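Side-chain contacts in imidazolonepropionase (Unidentified, PDB 2Q09), which catalyses the hydrolytic opening of imidazolone-5-propanoate to N-formimidoyl-L-glutamate, the third step of histidine degradation: residues H177-E182 against D188-T193; E197-A202 against E226-A231. All blocks are in the same frame, centred on the assembly; numbering follows the deposited sequence.

Contact 1 of 2, residues H177-E182 against D188-T193; sequences HAVPPE and DSWVET. With DI6 (3-[(4S)-2,5-dioxoimidazolidin-4-yl]propanoic acid), chain C.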
ATOM      1  N   HIS A 177     -10.299   5.627  12.014  1.00 33.85           N
ATOM      2  CA  HIS A 177     -10.826   5.740  10.654  1.00 35.16           C
ATOM      3  C   HIS A 177     -12.119   6.546  10.688  1.00 36.23           C
ATOM      4  O   HIS A 177     -12.491   7.210   9.717  1.00 36.38           O
ATOM      5  CB  HIS A 177     -11.109   4.340  10.100  1.00 34.16           C
ATOM      6  CG  HIS A 177     -11.254   4.290   8.612  1.00 34.54           C
ATOM      7  ND1 HIS A 177     -11.549   3.124   7.938  1.00 34.73           N
ATOM      8  CD2 HIS A 177     -11.112   5.247   7.665  1.00 35.73           C
ATOM      9  CE1 HIS A 177     -11.580   3.365   6.639  1.00 34.41           C
ATOM     10  NE2 HIS A 177     -11.318   4.645   6.446  1.00 34.69           N
ATOM     11  N   ALA A 178     -12.790   6.480  11.829  1.00 35.72           N
ATOM     12  CA  ALA A 178     -14.047   7.172  12.063  1.00 35.13           C
ATOM     13  C   ALA A 178     -14.423   6.912  13.518  1.00 34.74           C
ATOM     14  O   ALA A 178     -13.812   6.077  14.180  1.00 34.48           O
ATOM     15  CB  ALA A 178     -15.119   6.630  11.142  1.00 34.74           C
ATOM     16  N   VAL A 179     -15.418   7.635  14.017  1.00 33.55           N
ATOM     17  CA  VAL A 179     -15.875   7.474  15.395  1.00 33.19           C
ATOM     18  C   VAL A 179     -17.004   6.444  15.408  1.00 32.43           C
ATOM     19  O   VAL A 179     -18.013   6.602  14.712  1.00 32.32           O
ATOM     20  CB  VAL A 179     -16.408   8.819  15.972  1.00 34.29           C
ATOM     21  CG1 VAL A 179     -17.033   8.603  17.336  1.00 33.27           C
ATOM     22  CG2 VAL A 179     -15.260   9.821  16.074  1.00 34.14           C
ATOM     23  N   PRO A 180     -16.848   5.358  16.180  1.00 31.88           N
ATOM     24  CA  PRO A 180     -17.924   4.363  16.202  1.00 31.28           C
ATOM     25  C   PRO A 180     -19.221   4.930  16.775  1.00 31.37           C
ATOM     26  O   PRO A 180     -19.209   5.953  17.461  1.00 31.63           O
ATOM     27  CB  PRO A 180     -17.338   3.233  17.052  1.00 30.37           C
ATOM     28  CG  PRO A 180     -16.369   3.926  17.944  1.00 30.30           C
ATOM     29  CD  PRO A 180     -15.714   4.927  17.014  1.00 30.82           C
ATOM     30  N   PRO A 181     -20.357   4.274  16.484  1.00 32.07           N
ATOM     31  CA  PRO A 181     -21.681   4.699  16.961  1.00 32.38           C
ATOM     32  C   PRO A 181     -21.748   4.885  18.472  1.00 33.16           C
ATOM     33  O   PRO A 181     -22.365   5.829  18.968  1.00 34.18           O
ATOM     34  CB  PRO A 181     -22.593   3.569  16.494  1.00 33.04           C
ATOM     35  CG  PRO A 181     -21.922   3.104  15.237  1.00 32.63           C
ATOM     36  CD  PRO A 181     -20.468   3.074  15.633  1.00 31.17           C
ATOM     37  N   GLU A 182     -21.099   3.981  19.197  1.00 32.28           N
ATOM     38  CA  GLU A 182     -21.100   4.018  20.654  1.00 32.95           C
ATOM     39  C   GLU A 182     -20.443   5.269  21.242  1.00 34.38           C
ATOM     40  O   GLU A 182     -20.651   5.592  22.405  1.00 33.57           O
ATOM     41  CB  GLU A 182     -20.409   2.764  21.207  1.00 31.34           C
ATOM     42  CG  GLU A 182     -21.039   1.437  20.803  1.00 28.45           C
ATOM     43  CD  GLU A 182     -20.678   0.996  19.391  1.00 28.23           C
ATOM     44  OE1 GLU A 182     -19.703   1.529  18.815  1.00 27.52           O
ATOM     45  OE2 GLU A 182     -21.363   0.092  18.862  1.00 26.23           O
ATOM     46  N   ASP A 188     -13.763  12.272  21.682  1.00 38.37           N
ATOM     47  CA  ASP A 188     -12.531  12.287  22.460  1.00 37.64           C
ATOM     48  C   ASP A 188     -12.386  11.064  23.344  1.00 37.17           C
ATOM     49  O   ASP A 188     -11.280  10.652  23.680  1.00 36.80           O
ATOM     50  CB  ASP A 188     -12.474  13.554  23.311  1.00 39.49           C
ATOM     51  CG  ASP A 188     -12.231  14.791  22.478  1.00 41.87           C
ATOM     52  OD1 ASP A 188     -13.011  15.757  22.587  1.00 44.10           O
ATOM     53  OD2 ASP A 188     -11.251  14.794  21.707  1.00 42.58           O
ATOM     54  N   SER A 189     -13.516  10.480  23.719  1.00 36.74           N
ATOM     55  CA  SER A 189     -13.509   9.294  24.554  1.00 37.49           C
ATOM     56  C   SER A 189     -12.983   8.137  23.709  1.00 36.08           C
ATOM     57  O   SER A 189     -12.268   7.265  24.205  1.00 36.24           O
ATOM     58  CB  SER A 189     -14.925   9.000  25.053  1.00 38.24           C
ATOM     59  OG  SER A 189     -14.894   8.132  26.171  1.00 42.28           O
ATOM     60  N   TRP A 190     -13.336   8.148  22.426  1.00 34.88           N
ATOM     61  CA  TRP A 190     -12.894   7.108  21.503  1.00 33.68           C
ATOM     62  C   TRP A 190     -11.388   7.260  21.301  1.00 33.95           C
ATOM     63  O   TRP A 190     -10.654   6.278  21.246  1.00 34.19           O
ATOM     64  CB  TRP A 190     -13.638   7.241  20.166  1.00 33.07           C
ATOM     65  CG  TRP A 190     -13.130   6.332  19.083  1.00 32.04           C
ATOM     66  CD1 TRP A 190     -12.730   6.699  17.829  1.00 32.72           C
ATOM     67  CD2 TRP A 190     -12.953   4.909  19.163  1.00 31.40           C
ATOM     68  NE1 TRP A 190     -12.311   5.593  17.121  1.00 31.40           N
ATOM     69  CE2 TRP A 190     -12.438   4.484  17.915  1.00 32.50           C
ATOM     70  CE3 TRP A 190     -13.179   3.952  20.167  1.00 31.38           C
ATOM     71  CZ2 TRP A 190     -12.145   3.143  17.642  1.00 30.55           C
ATOM     72  CZ3 TRP A 190     -12.886   2.613  19.893  1.00 29.87           C
ATOM     73  CH2 TRP A 190     -12.374   2.225  18.638  1.00 30.78           C
ATOM     74  N   VAL A 191     -10.923   8.499  21.195  1.00 35.18           N
ATOM     75  CA  VAL A 191      -9.500   8.749  21.023  1.00 35.23           C
ATOM     76  C   VAL A 191      -8.733   8.215  22.236  1.00 35.82           C
ATOM     77  O   VAL A 191      -7.669   7.614  22.084  1.00 35.17           O
ATOM     78  CB  VAL A 191      -9.211  10.258  20.837  1.00 36.11           C
ATOM     79  CG1 VAL A 191      -7.707  10.497  20.784  1.00 34.82           C
ATOM     80  CG2 VAL A 191      -9.863  10.751  19.551  1.00 35.69           C
ATOM     81  N   GLU A 192      -9.273   8.420  23.436  1.00 35.66           N
ATOM     82  CA  GLU A 192      -8.607   7.917  24.637  1.00 36.07           C
ATOM     83  C   GLU A 192      -8.490   6.396  24.601  1.00 34.25           C
ATOM     84  O   GLU A 192      -7.474   5.829  24.993  1.00 33.84           O
ATOM     85  CB  GLU A 192      -9.369   8.326  25.899  1.00 39.51           C
ATOM     86  CG  GLU A 192      -8.891   9.632  26.524  1.00 45.04           C
ATOM     87  CD  GLU A 192      -9.515   9.892  27.884  1.00 49.34           C
ATOM     88  OE1 GLU A 192      -9.120  10.876  28.541  1.00 51.60           O
ATOM     89  OE2 GLU A 192     -10.403   9.114  28.295  1.00 49.74           O
ATOM     90  N   THR A 193      -9.545   5.739  24.134  1.00 32.57           N
ATOM     91  CA  THR A 193      -9.566   4.284  24.043  1.00 31.52           C
ATOM     92  C   THR A 193      -8.457   3.767  23.132  1.00 29.92           C
ATOM     93  O   THR A 193      -7.762   2.804  23.464  1.00 28.55           O
ATOM     94  CB  THR A 193     -10.916   3.793  23.498  1.00 31.79           C
ATOM     95  OG1 THR A 193     -11.951   4.111  24.433  1.00 32.46           O
ATOM     96  CG2 THR A 193     -10.879   2.281  23.267  1.00 31.67           C
TER
HETATM   97  N1  DI6 C 600     -10.848   7.714   2.837  1.00 36.27           N
HETATM   98  C2  DI6 C 600     -11.388   6.908   1.897  1.00 35.80           C
HETATM   99  O2  DI6 C 600     -11.614   7.186   0.733  1.00 34.50           O
HETATM  100  C3  DI6 C 600     -11.645   5.553   2.599  1.00 35.08           C
HETATM  101  N4  DI6 C 600     -11.179   5.822   3.978  1.00 35.79           N
HETATM  102  C5  DI6 C 600     -10.731   7.093   4.018  1.00 36.84           C
HETATM  103  O5  DI6 C 600     -10.263   7.617   5.018  1.00 36.98           O
HETATM  104  C6  DI6 C 600     -13.121   5.185   2.548  1.00 33.45           C
HETATM  105  C7  DI6 C 600     -13.424   3.850   3.232  1.00 34.18           C
HETATM  106  C8  DI6 C 600     -14.900   3.427   3.203  1.00 33.76           C
HETATM  107  O9  DI6 C 600     -15.160   2.234   3.452  1.00 33.75           O
HETATM  108  O10 DI6 C 600     -15.800   4.263   2.934  1.00 34.71           O

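Contact 2 of 2, residues E197-A202 against E226-A231; sequences EIIPAA and EQVYLA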
ATOM      1  N   GLU A 197      -5.774   1.909  25.216  1.00 30.02           N
ATOM      2  CA  GLU A 197      -6.116   0.497  25.192  1.00 28.22           C
ATOM      3  C   GLU A 197      -5.787  -0.237  23.900  1.00 26.51           C
ATOM      4  O   GLU A 197      -5.062  -1.230  23.913  1.00 26.36           O
ATOM      5  CB  GLU A 197      -7.605   0.349  25.511  1.00 27.53           C
ATOM      6  CG  GLU A 197      -7.961   0.850  26.906  1.00 31.91           C
ATOM      7  CD  GLU A 197      -9.454   1.017  27.128  1.00 33.85           C
ATOM      8  OE1 GLU A 197     -10.247   0.300  26.487  1.00 35.22           O
ATOM      9  OE2 GLU A 197      -9.831   1.864  27.963  1.00 34.98           O
ATOM     10  N   ILE A 198      -6.315   0.248  22.781  1.00 25.51           N
ATOM     11  CA  ILE A 198      -6.084  -0.424  21.512  1.00 25.30           C
ATOM     12  C   ILE A 198      -4.625  -0.458  21.051  1.00 24.73           C
ATOM     13  O   ILE A 198      -4.095  -1.530  20.748  1.00 25.22           O
ATOM     14  CB  ILE A 198      -6.982   0.173  20.419  1.00 22.77           C
ATOM     15  CG1 ILE A 198      -8.434   0.193  20.932  1.00 24.19           C
ATOM     16  CG2 ILE A 198      -6.893  -0.678  19.149  1.00 22.40           C
ATOM     17  CD1 ILE A 198      -9.499   0.499  19.877  1.00 21.52           C
ATOM     18  N   ILE A 199      -3.973   0.695  20.991  1.00 25.22           N
ATOM     19  CA  ILE A 199      -2.576   0.712  20.572  1.00 25.81           C
ATOM     20  C   ILE A 199      -1.735  -0.170  21.509  1.00 26.06           C
ATOM     21  O   ILE A 199      -0.949  -1.000  21.053  1.00 27.04           O
ATOM     22  CB  ILE A 199      -2.035   2.168  20.503  1.00 26.67           C
ATOM     23  CG1 ILE A 199      -2.595   2.849  19.246  1.00 27.37           C
ATOM     24  CG2 ILE A 199      -0.520   2.178  20.492  1.00 26.98           C
ATOM     25  CD1 ILE A 199      -2.116   4.296  19.023  1.00 26.80           C
ATOM     26  N   PRO A 200      -1.905  -0.021  22.834  1.00 27.20           N
ATOM     27  CA  PRO A 200      -1.118  -0.859  23.752  1.00 26.29           C
ATOM     28  C   PRO A 200      -1.350  -2.360  23.550  1.00 25.96           C
ATOM     29  O   PRO A 200      -0.397  -3.144  23.538  1.00 26.75           O
ATOM     30  CB  PRO A 200      -1.572  -0.380  25.129  1.00 26.63           C
ATOM     31  CG  PRO A 200      -1.784   1.081  24.888  1.00 26.89           C
ATOM     32  CD  PRO A 200      -2.544   1.088  23.567  1.00 25.85           C
ATOM     33  N   ALA A 201      -2.609  -2.761  23.387  1.00 24.65           N
ATOM     34  CA  ALA A 201      -2.924  -4.177  23.195  1.00 24.73           C
ATOM     35  C   ALA A 201      -2.376  -4.685  21.861  1.00 24.72           C
ATOM     36  O   ALA A 201      -1.872  -5.809  21.763  1.00 21.96           O
ATOM     37  CB  ALA A 201      -4.436  -4.399  23.256  1.00 23.64           C
ATOM     38  N   ALA A 202      -2.482  -3.850  20.834  1.00 25.04           N
ATOM     39  CA  ALA A 202      -2.000  -4.223  19.510  1.00 25.99           C
ATOM     40  C   ALA A 202      -0.489  -4.401  19.522  1.00 25.77           C
ATOM     41  O   ALA A 202       0.035  -5.353  18.949  1.00 25.46           O
ATOM     42  CB  ALA A 202      -2.401  -3.158  18.481  1.00 26.32           C
ATOM     43  N   GLU A 226      -3.037  14.209  16.733  1.00 34.36           N
ATOM     44  CA  GLU A 226      -1.791  14.326  17.471  1.00 35.81           C
ATOM     45  C   GLU A 226      -1.760  13.392  18.672  1.00 34.11           C
ATOM     46  O   GLU A 226      -0.719  12.830  18.995  1.00 34.44           O
ATOM     47  CB  GLU A 226      -1.596  15.762  17.939  1.00 37.99           C
ATOM     48  CG  GLU A 226      -0.452  15.933  18.906  1.00 42.38           C
ATOM     49  CD  GLU A 226      -0.232  17.380  19.269  1.00 46.72           C
ATOM     50  OE1 GLU A 226      -1.216  18.054  19.637  1.00 47.81           O
ATOM     51  OE2 GLU A 226       0.923  17.840  19.192  1.00 48.58           O
ATOM     52  N   GLN A 227      -2.903  13.234  19.333  1.00 35.13           N
ATOM     53  CA  GLN A 227      -2.996  12.356  20.490  1.00 36.17           C
ATOM     54  C   GLN A 227      -2.634  10.929  20.094  1.00 35.87           C
ATOM     55  O   GLN A 227      -1.929  10.229  20.816  1.00 35.52           O
ATOM     56  CB  GLN A 227      -4.414  12.397  21.068  1.00 37.92           C
ATOM     57  CG  GLN A 227      -4.736  13.677  21.825  1.00 40.40           C
ATOM     58  CD  GLN A 227      -3.756  13.940  22.948  1.00 41.72           C
ATOM     59  OE1 GLN A 227      -2.863  14.774  22.824  1.00 42.39           O
ATOM     60  NE2 GLN A 227      -3.905  13.213  24.044  1.00 43.14           N
ATOM     61  N   VAL A 228      -3.120  10.498  18.936  1.00 35.71           N
ATOM     62  CA  VAL A 228      -2.831   9.157  18.451  1.00 34.92           C
ATOM     63  C   VAL A 228      -1.346   8.957  18.169  1.00 33.93           C
ATOM     64  O   VAL A 228      -0.750   8.010  18.673  1.00 33.86           O
ATOM     65  CB  VAL A 228      -3.635   8.842  17.175  1.00 35.33           C
ATOM     66  CG1 VAL A 228      -3.097   7.576  16.520  1.00 35.66           C
ATOM     67  CG2 VAL A 228      -5.105   8.663  17.523  1.00 36.10           C
ATOM     68  N   TYR A 229      -0.751   9.838  17.369  1.00 34.20           N
ATOM     69  CA  TYR A 229       0.671   9.722  17.045  1.00 34.95           C
ATOM     70  C   TYR A 229       1.534   9.675  18.301  1.00 33.81           C
ATOM     71  O   TYR A 229       2.576   9.016  18.325  1.00 33.53           O
ATOM     72  CB  TYR A 229       1.126  10.885  16.152  1.00 35.25           C
ATOM     73  CG  TYR A 229       0.538  10.860  14.755  1.00 37.56           C
ATOM     74  CD1 TYR A 229      -0.103   9.725  14.268  1.00 37.54           C
ATOM     75  CD2 TYR A 229       0.642  11.968  13.915  1.00 37.85           C
ATOM     76  CE1 TYR A 229      -0.628   9.692  12.977  1.00 37.88           C
ATOM     77  CE2 TYR A 229       0.119  11.945  12.628  1.00 38.47           C
ATOM     78  CZ  TYR A 229      -0.514  10.805  12.166  1.00 38.25           C
ATOM     79  OH  TYR A 229      -1.040  10.777  10.892  1.00 37.75           O
ATOM     80  N   LEU A 230       1.101  10.379  19.340  1.00 34.74           N
ATOM     81  CA  LEU A 230       1.843  10.395  20.598  1.00 36.43           C
ATOM     82  C   LEU A 230       1.874   9.003  21.214  1.00 36.36           C
ATOM     83  O   LEU A 230       2.910   8.542  21.691  1.00 36.19           O
ATOM     84  CB  LEU A 230       1.202  11.376  21.578  1.00 36.95           C
ATOM     85  CG  LEU A 230       1.519  12.845  21.308  1.00 37.54           C
ATOM     86  CD1 LEU A 230       0.711  13.724  22.245  1.00 39.24           C
ATOM     87  CD2 LEU A 230       3.009  13.085  21.504  1.00 38.47           C
ATOM     88  N   ALA A 231       0.725   8.339  21.199  1.00 35.79           N
ATOM     89  CA  ALA A 231       0.613   6.995  21.745  1.00 35.00           C
ATOM     90  C   ALA A 231       1.448   6.025  20.913  1.00 35.25           C
ATOM     91  O   ALA A 231       2.198   5.211  21.452  1.00 33.68           O
ATOM     92  CB  ALA A 231      -0.846   6.565  21.754  1.00 34.95           C
TER

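Contact 1 of 2, residues H177-E182 against D188-T193
P180 lays its ring methylene CD over one face of the W190 indole, 3.3 Å from the centroid of the five-membered ring and only 4° off the ring normal, a close CH-pi contact. The neighbouring CG of P180 reaches toward the fused bond, 3.8 Å from W190 CD2, and in this way the proline touches both rings of the indole. W190 is swung inward from helix 187-204 with CG anti to its backbone N (chi1 172°), which lays the indole beside the loop that follows strand 168-176. V179 adds a looser apolar touch, its CG2 4.4 Å from W190 CD1. The indole NE1 comes within 3.3 Å of A178 O and makes a weak hydrogen bond to A175 O, at the end of the strand. At the start of the same loop H177 turns away from the helix toward the inhibitor, whose N4 donates to H177 NE2 over 2.7 Å at an N-H...N angle of 157°. A second bond, from ND1 to G143 O, ties down the other imidazole nitrogen. Between loop and helix the grip is chiefly that of proline on indole: CD, bonded to the amide nitrogen, carries C-H bonds that are probably polarised and suited to an electron-rich face.

Contact 2 of 2, residues E197-A202 against E226-A231
Two successive outer helices of the TIM-barrel-like amidohydrolase domain, 187-204 and 222-234, meet here, and strand 210-213 lies between them in the chain. One side chain, I199, makes every close contact between the two segments: it extends from the first helix, and its terminal CD1 arrives 3.8 Å from A231 CB on the second. The same methyl lies 4.2 Å from V228 CG1 and 4.0 Å from the backbone oxygen V228 O, and so it rests against two residues one helical turn apart, V228 and A231. The reach comes from an extended chain: CG1 of I199 stands anti to the carbonyl carbon, and chi2 of -179° carries CD1 straight on toward the other helix. The second branch, CG2, lies 4.2 Å from A231 O. A231 offers nothing bulkier than a methyl, and the CA atoms come nearest here, with 7.1 Å between I199 CA and A231 CA.

Directly after the isoleucine comes P200, which has no N-H to give to the preceding turn, and the helix is kinked at this point; the regular bonding is in place again at A201 N to E197 O. Elsewhere around the contact, V228 also packs on V211 and V213 of strand 210-213, while I199 touches Y235 and L237 in the loop beyond the second helix. No hydrogen bond crosses between the two segments. Their association rests on dispersion and on the burial of 120 Å² of surface in all, most of it probably apolar, consistent with a small apolar seam between neighbouring helices.

In the fold
Helix 187-204 serves both contacts, receiving the loop 177-182 near its start and helix 222-234 farther along. The centres of contact 1 and contact 2 lie 12 Å apart, yet they touch directly: W190 CH2 packs 3.6 Å from I198 CD1, V191 CG1 lies 3.8 Å from Q227 CB, and T193 O probably accepts a hydrogen bond from I198 N. Their relation to the pocket differs. Contact 1 includes H177, which holds the inhibitor directly, and its A178 side chain is about 12 Å from the iron. In contact 2 the V228 side chain remains about 14 Å from the inhibitor, in the packing of helices 187-204 and 222-234 where V228 meets strand 210-213.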